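Local coordinates for protein possible metal-dependent hydrolase (PDB 3RPC) that probably acts as a metal-dependent hydrolase of the metallo-beta-lactamase superfamily, with two zinc ions in its active site, at residues 10-15 with 224-229. Sequence-based numbering, arbitrary orientation.
Sequences IRNATG and AVHMDT. With ZN (zinc ion), chain F.
Asn-12 lies alongside the zinc ligand His-226, both side chains pointing the same way. The amide and ring planes are 62° apart. The amide oxygen OD1 of Asn-12 stands over one face of the imidazole, offset toward the rim. It is 3.2 Å from ND1 of His-226, at an angle too poor for a hydrogen bond. ND2 runs on along the same ring and donates a hydrogen bond to the backbone O of Asp-76, itself a zinc-site residue. The methyl CB of Ala-13 approaches CD2 of His-226 obliquely, at 3.9 Å. The backbones join where His-226 N donates to Asn-12 O at 2.8 Å, although the position of that oxygen is less certain.

Thr-229 packs against Asn-12 and the aliphatic part of Arg-11. Its CB meets Asn-12 CB at 3.7 Å. A chi1 of -51° sets OG1 beside the backbone N and leaves CG2 anti to it, against CG and CD of Arg-11. The hydroxyl OG1 bonds back to Met-227 O at 2.9 Å, from above the carbonyl plane. Two waters fill in the polar links. One bridges Asn-12 N and Met-227 O; the other donates a hydrogen bond to Asn-12 OD1 and accepts one from Thr-229 N. NH1 and NH2 of Arg-11 are hydrogen-bonded to the carbonyl oxygens of Val-52, Phe-29 and Ala-31.

Asn-12 and Ala-13 are the central residues of a type II' turn from Arg-11 to Thr-14. Ile-10 and Arg-11 both face Thr-14 in a classic beta bulge. His-226 follows strand 221-225 and binds zinc through NE2 at 2.3 Å, with Asp-76, His-77 and Asp-168 completing the protein ligands. The hairpin turn of one sheet thus sets Asn-12 against one face of a metal-binding histidine at the strand end of the other, in the dinuclear zinc site of a metallo-beta-lactamase fold.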
loop_
_atom_site.group_PDB
_atom_site.type_symbol
_atom_site.label_atom_id
_atom_site.label_comp_id
_atom_site.label_asym_id
_atom_site.label_seq_id
_atom_site.Cartn_x
_atom_site.Cartn_y
_atom_site.Cartn_z
ATOM N N ILE A 10 -20.795 9.573 -14.826
ATOM C CA ILE A 10 -21.289 10.950 -14.687
ATOM C C ILE A 10 -20.303 11.944 -15.313
ATOM O O ILE A 10 -20.595 12.547 -16.344
ATOM C CB ILE A 10 -21.625 11.315 -13.222
ATOM C CG1 ILE A 10 -22.679 10.353 -12.662
ATOM C CG2 ILE A 10 -22.127 12.762 -13.125
ATOM C CD1 ILE A 10 -23.991 10.352 -13.419
ATOM N N ARG A 11 -19.121 12.087 -14.719
ATOM C CA ARG A 11 -18.150 13.056 -15.229
ATOM C C ARG A 11 -16.840 12.873 -14.480
ATOM O O ARG A 11 -16.848 12.779 -13.273
ATOM C CB ARG A 11 -18.666 14.493 -15.048
ATOM C CG ARG A 11 -17.773 15.542 -15.741
ATOM C CD ARG A 11 -18.245 16.977 -15.455
ATOM N NE ARG A 11 -18.209 17.274 -14.028
ATOM C CZ ARG A 11 -18.662 18.401 -13.483
ATOM N NH1 ARG A 11 -19.176 19.359 -14.247
ATOM N NH2 ARG A 11 -18.598 18.575 -12.165
ATOM N N ASN A 12 -15.729 12.849 -15.218
ATOM C CA ASN A 12 -14.399 12.578 -14.643
ATOM C C ASN A 12 -14.362 11.197 -13.972
ATOM O O ASN A 12 -14.516 10.187 -14.655
ATOM C CB ASN A 12 -13.953 13.688 -13.683
ATOM C CG ASN A 12 -12.442 13.697 -13.459
ATOM O OD1 ASN A 12 -11.660 13.553 -14.409
ATOM N ND2 ASN A 12 -12.026 13.876 -12.216
ATOM N N ALA A 13 -14.192 11.153 -12.651
ATOM C CA ALA A 13 -14.233 9.882 -11.921
ATOM C C ALA A 13 -15.563 9.681 -11.192
ATOM O O ALA A 13 -15.735 8.711 -10.460
ATOM C CB ALA A 13 -13.072 9.791 -10.919
ATOM N N THR A 14 -16.506 10.595 -11.400
ATOM C CA THR A 14 -17.795 10.509 -10.726
ATOM C C THR A 14 -18.705 9.574 -11.505
ATOM O O THR A 14 -18.864 9.718 -12.711
ATOM C CB THR A 14 -18.469 11.892 -10.625
ATOM O OG1 THR A 14 -17.587 12.812 -9.975
ATOM C CG2 THR A 14 -19.793 11.816 -9.847
ATOM N N GLY A 15 -19.299 8.615 -10.804
ATOM C CA GLY A 15 -20.200 7.661 -11.425
ATOM C C GLY A 15 -21.176 7.120 -10.406
ATOM O O GLY A 15 -21.024 7.369 -9.212
ATOM N N ALA A 224 -13.010 2.758 -18.981
ATOM C CA ALA A 224 -12.038 3.837 -18.830
ATOM C C ALA A 224 -12.713 5.182 -18.593
ATOM O O ALA A 224 -13.573 5.605 -19.380
ATOM C CB ALA A 224 -11.124 3.907 -20.060
ATOM N N VAL A 225 -12.316 5.848 -17.514
ATOM C CA VAL A 225 -12.912 7.121 -17.115
ATOM C C VAL A 225 -11.840 8.129 -16.679
ATOM O O VAL A 225 -10.660 7.944 -16.987
ATOM C CB VAL A 225 -13.973 6.922 -16.000
ATOM C CG1 VAL A 225 -15.099 6.014 -16.501
ATOM C CG2 VAL A 225 -13.340 6.347 -14.734
ATOM N N HIS A 226 -12.245 9.186 -15.974
ATOM C CA HIS A 226 -11.331 10.233 -15.494
ATOM C C HIS A 226 -10.749 11.048 -16.655
ATOM O O HIS A 226 -9.579 11.427 -16.649
ATOM C CB HIS A 226 -10.219 9.633 -14.604
ATOM C CG HIS A 226 -9.624 10.604 -13.624
ATOM N ND1 HIS A 226 -8.993 11.764 -14.015
ATOM C CD2 HIS A 226 -9.545 10.575 -12.269
ATOM C CE1 HIS A 226 -8.563 12.416 -12.949
ATOM N NE2 HIS A 226 -8.884 11.714 -11.876
HETATM N N MSE A 227 -11.592 11.352 -17.640
HETATM C CA MSE A 227 -11.136 12.077 -18.820
HETATM C C MSE A 227 -12.011 13.271 -19.188
HETATM O O MSE A 227 -13.161 13.381 -18.747
HETATM C CB MSE A 227 -11.049 11.125 -20.013
HETATM C CG MSE A 227 -9.922 10.110 -19.848
HETATM SE SE MSE A 227 -9.826 8.746 -21.234
HETATM C CE MSE A 227 -11.281 7.615 -20.616
ATOM N N ASP A 228 -11.425 14.150 -19.999
ATOM C CA ASP A 228 -12.139 15.250 -20.642
ATOM C C ASP A 228 -12.856 16.158 -19.636
ATOM O O ASP A 228 -13.905 16.729 -19.957
ATOM C CB ASP A 228 -13.155 14.712 -21.661
ATOM C CG ASP A 228 -12.523 13.858 -22.764
ATOM O OD1 ASP A 228 -11.292 13.771 -22.850
ATOM O OD2 ASP A 228 -13.292 13.266 -23.554
ATOM N N THR A 229 -12.300 16.310 -18.439
ATOM C CA THR A 229 -12.947 17.114 -17.400
ATOM C C THR A 229 -11.983 18.069 -16.695
ATOM O O THR A 229 -12.203 19.289 -16.694
ATOM C CB THR A 229 -13.633 16.226 -16.344
ATOM O OG1 THR A 229 -14.483 15.275 -16.996
ATOM C CG2 THR A 229 -14.474 17.085 -15.387
HETATM ZN ZN ZN F . -8.157 12.394 -9.842
HETATM O O HOH W 1 -15.713 12.344 -17.966
HETATM O O HOH W 2 -10.435 14.730 -16.837
HETATM O O HOH W 3 -7.210 13.776 -8.261
HETATM O O HOH W 4 -5.989 13.041 -11.046
#